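Local coordinates for protein dimethylsulfoniopropionate lyase (Roseovarius nubinhibens, PDB 4B29) that probably cleaves dimethylsulfoniopropionate to release dimethyl sulfide, as a zinc-binding enzyme of the cupin-type DddQ family, at residues 166-171 against 186-191. Residues are numbered along the deposited sequence; the frame is centred on the assembly and turned at random.
Sequences HLRNAP and NAPHAM. With ZN (zinc ion), chain J.
Arg168 lays the base of its side chain across the ring of Pro188, CG 3.7 Å from CB of the proline. Bends at chi2 and chi3 then carry the guanidinium away from 186-191, as suits an exposed arginine whose methylenes pack while its charge stays outside. Arg168 N, 2.9 Å from Pro188 O, points its N-H almost straight at that oxygen; the proline, with no N-H of its own, still serves as acceptor. On the sheet face of Leu167 and His189, Leu167 sets CG anti to its backbone N (chi1 175°), and CD1 reaches the small CB of Ala187 at 3.8 Å. The ends of strands 163-167 and 189-192 pair antiparallel here, in one sheet of the cupin jelly-roll barrel, His166 and Ala190 forming a hydrogen-bonded pair with both N-H groups lying above the partner's carbonyl plane. His189 faces inward and binds the zinc through NE2 at 2.0 Å, alongside His150 and Glu154. Its ND1 donates in the ring plane to Ala187 O (2.8 Å), which restrains ring rotation and probably makes the imidazole a stronger ligand. On the other face, the His166 ring turns its edge to the backbone, CD2 3.7 Å from Ala190 C, beside the suitably small Ala190 methyl, while NE2 hydrogen-bonds Thr192.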
loop_
_atom_site.group_PDB
_atom_site.type_symbol
_atom_site.label_atom_id
_atom_site.label_comp_id
_atom_site.label_asym_id
_atom_site.label_seq_id
_atom_site.Cartn_x
_atom_site.Cartn_y
_atom_site.Cartn_z
ATOM N N HIS A 166 -8.765 12.042 -0.181
ATOM C CA HIS A 166 -9.850 12.630 -0.961
ATOM C C HIS A 166 -10.598 11.534 -1.708
ATOM O O HIS A 166 -9.951 10.573 -2.199
ATOM C CB HIS A 166 -9.277 13.571 -2.032
ATOM C CG HIS A 166 -8.333 14.604 -1.488
ATOM N ND1 HIS A 166 -8.785 15.723 -0.803
ATOM C CD2 HIS A 166 -6.983 14.697 -1.530
ATOM C CE1 HIS A 166 -7.739 16.459 -0.440
ATOM N NE2 HIS A 166 -6.635 15.866 -0.879
ATOM N N LEU A 167 -11.910 11.668 -1.781
ATOM C CA LEU A 167 -12.727 10.687 -2.553
ATOM C C LEU A 167 -13.901 11.400 -3.152
ATOM O O LEU A 167 -14.605 12.128 -2.452
ATOM C CB LEU A 167 -13.216 9.579 -1.578
ATOM C CG LEU A 167 -14.184 8.521 -2.116
ATOM C CD1 LEU A 167 -13.538 7.709 -3.280
ATOM C CD2 LEU A 167 -14.669 7.590 -0.979
ATOM N N ARG A 168 -14.169 11.189 -4.444
ATOM C CA ARG A 168 -15.308 11.866 -5.047
ATOM C C ARG A 168 -16.591 11.487 -4.311
ATOM O O ARG A 168 -16.787 10.327 -3.899
ATOM C CB ARG A 168 -15.402 11.550 -6.535
ATOM C CG ARG A 168 -14.276 12.254 -7.387
ATOM C CD ARG A 168 -14.195 13.857 -7.344
ATOM N NE ARG A 168 -15.451 14.462 -7.726
ATOM C CZ ARG A 168 -15.858 14.731 -8.983
ATOM N NH1 ARG A 168 -15.085 14.446 -10.021
ATOM N NH2 ARG A 168 -17.063 15.290 -9.203
ATOM N N ASN A 169 -17.461 12.491 -4.118
ATOM C CA ASN A 169 -18.764 12.268 -3.503
ATOM C C ASN A 169 -18.641 11.823 -2.033
ATOM O O ASN A 169 -19.538 11.202 -1.508
ATOM C CB ASN A 169 -19.571 11.247 -4.343
ATOM C CG ASN A 169 -21.006 11.072 -3.870
ATOM O OD1 ASN A 169 -21.721 12.041 -3.575
ATOM N ND2 ASN A 169 -21.436 9.822 -3.801
ATOM N N ALA A 170 -17.529 12.160 -1.378
ATOM C CA ALA A 170 -17.356 11.791 0.031
ATOM C C ALA A 170 -16.496 12.844 0.729
ATOM O O ALA A 170 -15.813 13.644 0.078
ATOM C CB ALA A 170 -16.692 10.365 0.138
ATOM N N PRO A 171 -16.466 12.829 2.078
ATOM C CA PRO A 171 -15.660 13.825 2.809
ATOM C C PRO A 171 -14.164 13.597 2.658
ATOM O O PRO A 171 -13.703 12.470 2.345
ATOM C CB PRO A 171 -16.050 13.576 4.293
ATOM C CG PRO A 171 -17.353 12.858 4.252
ATOM C CD PRO A 171 -17.321 12.023 2.973
ATOM N N ASN A 186 -14.538 2.365 -9.309
ATOM C CA ASN A 186 -14.484 3.485 -10.287
ATOM C C ASN A 186 -14.547 4.895 -9.616
ATOM O O ASN A 186 -14.517 5.898 -10.347
ATOM C CB ASN A 186 -15.642 3.413 -11.314
ATOM C CG ASN A 186 -15.550 2.202 -12.248
ATOM O OD1 ASN A 186 -16.582 1.487 -12.515
ATOM N ND2 ASN A 186 -14.382 2.005 -12.786
ATOM N N ALA A 187 -14.615 4.970 -8.279
ATOM C CA ALA A 187 -14.719 6.311 -7.665
ATOM C C ALA A 187 -13.324 6.962 -7.622
ATOM O O ALA A 187 -12.400 6.373 -7.044
ATOM C CB ALA A 187 -15.310 6.209 -6.240
ATOM N N PRO A 188 -13.148 8.152 -8.233
ATOM C CA PRO A 188 -11.819 8.722 -8.173
ATOM C C PRO A 188 -11.442 9.125 -6.753
ATOM O O PRO A 188 -12.308 9.548 -5.966
ATOM C CB PRO A 188 -11.906 9.953 -9.063
ATOM C CG PRO A 188 -13.040 9.663 -10.017
ATOM C CD PRO A 188 -14.020 8.858 -9.199
ATOM N N HIS A 189 -10.166 8.962 -6.438
ATOM C CA HIS A 189 -9.664 9.306 -5.097
ATOM C C HIS A 189 -8.302 9.946 -5.257
ATOM O O HIS A 189 -7.646 9.829 -6.315
ATOM C CB HIS A 189 -9.660 8.051 -4.179
ATOM C CG HIS A 189 -9.162 6.797 -4.852
ATOM N ND1 HIS A 189 -9.950 6.076 -5.724
ATOM C CD2 HIS A 189 -7.997 6.118 -4.725
ATOM C CE1 HIS A 189 -9.270 5.008 -6.144
ATOM N NE2 HIS A 189 -8.107 4.998 -5.520
ATOM N N ALA A 190 -7.825 10.570 -4.187
ATOM C CA ALA A 190 -6.513 11.219 -4.233
ATOM C C ALA A 190 -5.986 11.342 -2.809
ATOM O O ALA A 190 -6.683 10.993 -1.850
ATOM C CB ALA A 190 -6.653 12.637 -4.889
ATOM N N MET A 191 -4.727 11.730 -2.660
ATOM C CA MET A 191 -4.168 11.776 -1.317
ATOM C C MET A 191 -3.033 12.811 -1.287
ATOM O O MET A 191 -2.263 12.878 -2.231
ATOM C CB MET A 191 -3.569 10.394 -0.989
ATOM C CG MET A 191 -3.139 10.257 0.488
ATOM S SD MET A 191 -2.060 8.789 0.721
ATOM C CE MET A 191 -0.601 9.367 -0.134
HETATM ZN ZN ZN J . -7.066 3.266 -5.596
#